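Local coordinates for protein regulator of nonsense transcripts 2 (Homo sapiens, PDB 4CEM) that acts in nonsense-mediated mRNA decay as the factor UPF2, this part being the first of its three MIF4G domains, probably a helical scaffold for protein partners, at residues 20-23 with 24-28; 288-291 with 292-296. All coordinates share one frame; numbering follows the deposited sequence.

Contact 1. Residues 20-23 with 24-28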
ATOM      1  N   GLU A  20     -13.620  10.769  -4.240  1.00 35.45           N
ATOM      2  CA  GLU A  20     -14.236   9.689  -3.457  1.00 38.39           C
ATOM      3  C   GLU A  20     -13.286   9.237  -2.355  1.00 38.31           C
ATOM      4  O   GLU A  20     -13.660   9.162  -1.183  1.00 37.27           O
ATOM      5  CB  GLU A  20     -14.589   8.497  -4.351  1.00 40.45           C
ATOM      6  CG  GLU A  20     -15.876   8.689  -5.143  1.00 43.00           C
ATOM      7  CD  GLU A  20     -16.000   7.763  -6.352  1.00 46.70           C
ATOM      8  OE1 GLU A  20     -15.032   7.033  -6.679  1.00 47.03           O
ATOM      9  OE2 GLU A  20     -17.081   7.780  -6.990  1.00 49.37           O
ATOM     10  N   ARG A  21     -12.050   8.962  -2.750  1.00 37.94           N
ATOM     11  CA  ARG A  21     -10.998   8.611  -1.813  1.00 39.52           C
ATOM     12  C   ARG A  21     -10.868   9.681  -0.726  1.00 38.37           C
ATOM     13  O   ARG A  21     -10.825   9.368   0.459  1.00 38.28           O
ATOM     14  CB  ARG A  21      -9.666   8.431  -2.558  1.00 41.81           C
ATOM     15  CG  ARG A  21      -8.570   7.784  -1.732  1.00 45.12           C
ATOM     16  CD  ARG A  21      -7.463   7.185  -2.586  1.00 48.09           C
ATOM     17  NE  ARG A  21      -6.556   8.206  -3.117  1.00 53.11           N
ATOM     18  CZ  ARG A  21      -6.603   8.721  -4.351  1.00 55.71           C
ATOM     19  NH1 ARG A  21      -7.515   8.319  -5.235  1.00 57.70           N
ATOM     20  NH2 ARG A  21      -5.720   9.650  -4.710  1.00 52.92           N
ATOM     21  N   HIS A  22     -10.840  10.941  -1.133  1.00 35.83           N
ATOM     22  CA  HIS A  22     -10.599  12.026  -0.200  1.00 35.73           C
ATOM     23  C   HIS A  22     -11.744  12.190   0.752  1.00 36.54           C
ATOM     24  O   HIS A  22     -11.556  12.269   1.968  1.00 36.05           O
ATOM     25  CB  HIS A  22     -10.355  13.321  -0.966  1.00 35.17           C
ATOM     26  CG  HIS A  22     -10.220  14.535  -0.088  1.00 33.03           C
ATOM     27  ND1 HIS A  22      -9.078  14.849   0.539  1.00 34.21           N
ATOM     28  CD2 HIS A  22     -11.133  15.525   0.239  1.00 32.85           C
ATOM     29  CE1 HIS A  22      -9.251  15.977   1.248  1.00 33.97           C
ATOM     30  NE2 HIS A  22     -10.509  16.391   1.061  1.00 33.72           N
ATOM     31  N   HIS A  23     -12.953  12.232   0.218  1.00 37.20           N
ATOM     32  CA  HIS A  23     -14.114  12.435   1.069  1.00 37.89           C
ATOM     33  C   HIS A  23     -14.267  11.341   2.082  1.00 37.17           C
ATOM     34  O   HIS A  23     -14.601  11.617   3.230  1.00 36.19           O
ATOM     35  CB  HIS A  23     -15.386  12.570   0.241  1.00 39.35           C
ATOM     36  CG  HIS A  23     -15.500  13.889  -0.490  1.00 40.64           C
ATOM     37  ND1 HIS A  23     -15.230  15.071   0.103  1.00 41.74           N
ATOM     38  CD2 HIS A  23     -15.889  14.181  -1.792  1.00 41.02           C
ATOM     39  CE1 HIS A  23     -15.421  16.068  -0.777  1.00 42.00           C
ATOM     40  NE2 HIS A  23     -15.832  15.522  -1.937  1.00 43.92           N
ATOM     41  N   LEU A  24     -14.020  10.096   1.681  1.00 37.63           N
ATOM     42  CA  LEU A  24     -14.142   8.961   2.608  1.00 38.77           C
ATOM     43  C   LEU A  24     -13.144   9.046   3.763  1.00 37.78           C
ATOM     44  O   LEU A  24     -13.508   8.890   4.935  1.00 36.42           O
ATOM     45  CB  LEU A  24     -13.951   7.627   1.873  1.00 39.67           C
ATOM     46  CG  LEU A  24     -14.071   6.370   2.745  1.00 38.89           C
ATOM     47  CD1 LEU A  24     -15.377   6.406   3.526  1.00 36.64           C
ATOM     48  CD2 LEU A  24     -13.958   5.109   1.892  1.00 37.20           C
ATOM     49  N   ARG A  25     -11.887   9.288   3.416  1.00 36.48           N
ATOM     50  CA  ARG A  25     -10.829   9.406   4.405  1.00 37.34           C
ATOM     51  C   ARG A  25     -11.118  10.501   5.437  1.00 38.58           C
ATOM     52  O   ARG A  25     -10.877  10.323   6.632  1.00 35.87           O
ATOM     53  CB  ARG A  25      -9.504   9.700   3.703  1.00 37.47           C
ATOM     54  CG  ARG A  25      -8.915   8.510   2.969  1.00 36.63           C
ATOM     55  CD  ARG A  25      -7.605   8.875   2.298  1.00 37.20           C
ATOM     56  NE  ARG A  25      -7.039   7.737   1.584  1.00 38.57           N
ATOM     57  CZ  ARG A  25      -5.920   7.770   0.865  1.00 39.65           C
ATOM     58  NH1 ARG A  25      -5.216   8.888   0.748  1.00 41.93           N
ATOM     59  NH2 ARG A  25      -5.500   6.676   0.252  1.00 40.60           N
ATOM     60  N   LYS A  26     -11.630  11.629   4.951  1.00 41.07           N
ATOM     61  CA  LYS A  26     -11.930  12.797   5.771  1.00 39.91           C
ATOM     62  C   LYS A  26     -13.052  12.480   6.742  1.00 38.91           C
ATOM     63  O   LYS A  26     -13.055  12.925   7.884  1.00 38.40           O
ATOM     64  CB  LYS A  26     -12.364  13.944   4.860  1.00 43.57           C
ATOM     65  CG  LYS A  26     -12.082  15.332   5.396  1.00 47.03           C
ATOM     66  CD  LYS A  26     -10.621  15.716   5.213  1.00 49.58           C
ATOM     67  CE  LYS A  26     -10.397  17.174   5.564  1.00 52.29           C
ATOM     68  NZ  LYS A  26     -11.316  18.059   4.787  1.00 55.27           N
ATOM     69  N   GLU A  27     -14.004  11.692   6.266  1.00 40.19           N
ATOM     70  CA  GLU A  27     -15.188  11.324   7.029  1.00 40.74           C
ATOM     71  C   GLU A  27     -14.809  10.301   8.110  1.00 38.52           C
ATOM     72  O   GLU A  27     -15.144  10.469   9.273  1.00 35.67           O
ATOM     73  CB  GLU A  27     -16.230  10.752   6.060  1.00 44.98           C
ATOM     74  CG  GLU A  27     -17.647  10.663   6.594  1.00 51.06           C
ATOM     75  CD  GLU A  27     -18.502   9.623   5.864  1.00 56.28           C
ATOM     76  OE1 GLU A  27     -18.188   9.272   4.701  1.00 62.00           O
ATOM     77  OE2 GLU A  27     -19.502   9.152   6.456  1.00 58.41           O
ATOM     78  N   LEU A  28     -14.096   9.252   7.708  1.00 37.48           N
ATOM     79  CA  LEU A  28     -13.610   8.225   8.620  1.00 36.80           C
ATOM     80  C   LEU A  28     -12.641   8.748   9.673  1.00 36.78           C
ATOM     81  O   LEU A  28     -12.741   8.369  10.842  1.00 38.11           O
ATOM     82  CB  LEU A  28     -12.937   7.092   7.834  1.00 37.13           C
ATOM     83  CG  LEU A  28     -13.899   6.060   7.253  1.00 37.68           C
ATOM     84  CD1 LEU A  28     -13.119   4.949   6.564  1.00 37.23           C
ATOM     85  CD2 LEU A  28     -14.806   5.504   8.346  1.00 35.67           C
TER
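The guanidinium of Arg25 carries the aliphatic chain of Arg21 on one face: Arg21 CG sits over it, toward the rim, 3.7 Å from Arg25 CZ, and Arg21 CD comes within 3.5 Å of Arg25 NH2. That same NH2 lies at the edge of the Arg21 guanidinium and in its plane, 3.8 Å from Arg21 NE, with the two planes turned 76° apart. The two chains run side by side one helical turn apart. Extended from CG to NE (chi2 180°), Arg25 brings its guanidinium back beneath Arg21 CG and CD, while a bend in Arg21 at chi3 (77°) turns its own guanidinium steeply to that of Arg25. The imidazole of His22 and the ammonium of Lys26 also point the same way, NZ standing 4.2 Å from His22 NE2 and oblique to the ring. Under all this run the backbone bonds of helix 6-33, such as Arg25 N to Arg21 O at 3.1 Å.

Acids from other parts of the chain gather the cations: Arg21 is salt-bridged to Asp201, Arg25 to Asp201, Asp202 and Glu155, and Lys26 to Glu226. A leucine in place of Arg25 would probably leave Asp202 and Glu155 without this cationic mate and take away the flat surface on which the Arg21 chain rests. The chemistry is thus that of a basic helix face fastened to acidic residues, whose negative charge probably offsets the closeness of the two arginines.

Contact 2. Residues 288-291 with 292-296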
HETATM    1  N   MSE A 288      13.308  -9.276 -20.991  1.00105.38           N
HETATM    2  CA  MSE A 288      11.967  -9.415 -20.418  1.00108.28           C
HETATM    3  C   MSE A 288      11.878  -8.584 -19.169  1.00106.53           C
HETATM    4  O   MSE A 288      10.970  -7.764 -19.027  1.00106.08           O
HETATM    5  CB  MSE A 288      11.683 -10.872 -20.062  1.00116.32           C
HETATM    6  CG  MSE A 288      10.314 -11.074 -19.413  1.00122.07           C
HETATM    7 SE   MSE A 288       8.966 -11.349 -20.824  1.00138.93          SE
HETATM    8  CE  MSE A 288       7.630  -9.959 -20.345  1.00127.11           C
ATOM      9  N   SER A 289      12.817  -8.803 -18.251  1.00101.83           N
ATOM     10  CA  SER A 289      12.816  -8.125 -16.956  1.00100.66           C
ATOM     11  C   SER A 289      13.238  -6.662 -17.069  1.00101.47           C
ATOM     12  O   SER A 289      12.848  -5.840 -16.236  1.00104.10           O
ATOM     13  CB  SER A 289      13.741  -8.841 -15.974  1.00 99.44           C
ATOM     14  OG  SER A 289      15.093  -8.523 -16.241  1.00 96.46           O
ATOM     15  N   TYR A 290      14.052  -6.342 -18.074  1.00 96.69           N
ATOM     16  CA  TYR A 290      14.375  -4.948 -18.371  1.00 93.04           C
ATOM     17  C   TYR A 290      13.090  -4.207 -18.727  1.00 90.77           C
ATOM     18  O   TYR A 290      12.806  -3.145 -18.169  1.00 89.32           O
ATOM     19  CB  TYR A 290      15.386  -4.835 -19.520  1.00 91.24           C
ATOM     20  CG  TYR A 290      15.616  -3.413 -20.002  1.00 90.10           C
ATOM     21  CD1 TYR A 290      16.585  -2.603 -19.413  1.00 89.58           C
ATOM     22  CD2 TYR A 290      14.861  -2.879 -21.048  1.00 90.45           C
ATOM     23  CE1 TYR A 290      16.795  -1.304 -19.851  1.00 90.24           C
ATOM     24  CE2 TYR A 290      15.064  -1.582 -21.493  1.00 88.23           C
ATOM     25  CZ  TYR A 290      16.030  -0.799 -20.891  1.00 90.33           C
ATOM     26  OH  TYR A 290      16.229   0.489 -21.328  1.00 93.49           O
ATOM     27  N   GLN A 291      12.317  -4.782 -19.647  1.00 87.79           N
ATOM     28  CA  GLN A 291      11.055  -4.182 -20.081  1.00 86.71           C
ATOM     29  C   GLN A 291      10.113  -3.902 -18.914  1.00 87.51           C
ATOM     30  O   GLN A 291       9.422  -2.881 -18.904  1.00 89.48           O
ATOM     31  CB  GLN A 291      10.354  -5.070 -21.120  1.00 85.81           C
ATOM     32  CG  GLN A 291      10.843  -4.863 -22.543  1.00 85.22           C
ATOM     33  CD  GLN A 291      10.479  -3.495 -23.095  1.00 83.14           C
ATOM     34  OE1 GLN A 291      11.055  -2.481 -22.701  1.00 81.08           O
ATOM     35  NE2 GLN A 291       9.523  -3.463 -24.017  1.00 81.94           N
ATOM     36  N   LYS A 292      10.097  -4.804 -17.937  1.00 86.92           N
ATOM     37  CA  LYS A 292       9.276  -4.639 -16.737  1.00 85.60           C
ATOM     38  C   LYS A 292       9.874  -3.615 -15.768  1.00 81.10           C
ATOM     39  O   LYS A 292       9.133  -2.876 -15.118  1.00 79.88           O
ATOM     40  CB  LYS A 292       9.070  -5.989 -16.044  1.00 88.41           C
ATOM     41  CG  LYS A 292       8.250  -6.950 -16.885  1.00 92.52           C
ATOM     42  CD  LYS A 292       8.116  -8.324 -16.255  1.00 94.11           C
ATOM     43  CE  LYS A 292       7.214  -9.195 -17.114  1.00 96.65           C
ATOM     44  NZ  LYS A 292       7.399 -10.650 -16.867  1.00100.54           N
ATOM     45  N   LEU A 293      11.205  -3.572 -15.678  1.00 74.65           N
ATOM     46  CA  LEU A 293      11.899  -2.579 -14.852  1.00 70.96           C
ATOM     47  C   LEU A 293      11.743  -1.170 -15.436  1.00 70.97           C
ATOM     48  O   LEU A 293      11.621  -0.192 -14.695  1.00 68.58           O
ATOM     49  CB  LEU A 293      13.385  -2.919 -14.725  1.00 68.26           C
ATOM     50  CG  LEU A 293      14.144  -2.130 -13.651  1.00 67.40           C
ATOM     51  CD1 LEU A 293      13.988  -2.791 -12.288  1.00 64.01           C
ATOM     52  CD2 LEU A 293      15.616  -1.980 -14.017  1.00 66.32           C
ATOM     53  N   LEU A 294      11.764  -1.075 -16.765  1.00 70.11           N
ATOM     54  CA  LEU A 294      11.495   0.186 -17.464  1.00 66.10           C
ATOM     55  C   LEU A 294      10.056   0.640 -17.208  1.00 65.18           C
ATOM     56  O   LEU A 294       9.816   1.814 -16.945  1.00 64.77           O
ATOM     57  CB  LEU A 294      11.734   0.016 -18.969  1.00 63.30           C
ATOM     58  CG  LEU A 294      11.564   1.232 -19.888  1.00 62.10           C
ATOM     59  CD1 LEU A 294      12.765   2.161 -19.805  1.00 61.20           C
ATOM     60  CD2 LEU A 294      11.347   0.776 -21.321  1.00 60.95           C
ATOM     61  N   ALA A 295       9.109  -0.297 -17.280  1.00 62.68           N
ATOM     62  CA  ALA A 295       7.694   0.006 -17.047  1.00 63.20           C
ATOM     63  C   ALA A 295       7.458   0.538 -15.630  1.00 63.74           C
ATOM     64  O   ALA A 295       6.805   1.567 -15.446  1.00 65.77           O
ATOM     65  CB  ALA A 295       6.834  -1.222 -17.301  1.00 60.05           C
ATOM     66  N   ASN A 296       8.000  -0.162 -14.641  1.00 63.44           N
ATOM     67  CA  ASN A 296       7.904   0.258 -13.242  1.00 63.87           C
ATOM     68  C   ASN A 296       8.613   1.576 -12.945  1.00 65.06           C
ATOM     69  O   ASN A 296       8.171   2.344 -12.090  1.00 65.96           O
ATOM     70  CB  ASN A 296       8.487  -0.815 -12.327  1.00 62.58           C
ATOM     71  CG  ASN A 296       7.684  -2.089 -12.340  1.00 62.64           C
ATOM     72  OD1 ASN A 296       6.536  -2.108 -12.774  1.00 66.51           O
ATOM     73  ND2 ASN A 296       8.283  -3.166 -11.862  1.00 62.87           N
TER
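Met288, a selenomethionine here, meets Lys292 one turn on, and the two side chains cross obliquely on helix 283-303. The methyl CE of Met288 touches both the carbon and the nitrogen at the end of the lysine, 3.3 Å from Lys292 CE and 3.6 Å from Lys292 NZ, while Met288 CG is 3.9 Å from that same nitrogen. Bends in the selenomethionine chain at chi2 (88°) and chi3 swing its end back over the lysine, which itself runs straight out beyond CG. Both residues are exposed, which makes this the solvent side of the turn.

The more closely packed part gathers round Leu294, whose side chain lies between Gln291 and Tyr290 and also meets Leu311, though none of these residues is fully buried. With CG anti to the backbone N (chi1 -178°), Leu294 sends its methyls back toward the preceding turn, where they take different partners. CD2 lies 3.5 Å from Gln291 OE1, the glutamine running alongside the leucine, and 4.4 Å from Tyr290 CE2, oblique to the ring. CD1 reaches toward the Tyr290 hydroxyl, with 4.1 Å to OH. Backbone bonds from each amide to the carbonyl four residues back, as from Leu294 N to Tyr290 O, hold the turn beneath.

This is i to i+4 side-chain packing along one helix of the MIF4G domain. On the side that meets other parts of the domain, Leu293 joins it to helix 230-259 by packing on Leu247, His250 and Leu251. Tyr290 and Leu294 share Leu311 in the loop that follows, and Asn296 touches Val189 and Ile193 of helix 189-204, in a domain built of helices and loops, with no strand.

How the contacts relate
Each contact lies within a single helix, contact 1 on helix 6-33 and contact 2 on helix 283-303, near the two ends of the modelled chain. They stand on opposite sides of the chain's centre, their own centres 34 Å apart and their nearest atoms about 17 Å apart, so neither touches the other. Contact 1 is partly buried, with buried Arg25 and its more exposed neighbours Arg21 and Lys26 paired to acids. Contact 2 is a surface contact, mainly apolar where it faces neighbouring elements. Helix 189-204 serves both: it supplies acidic partners to residues 20-28 and apolar side chains to the end of residues 288-296.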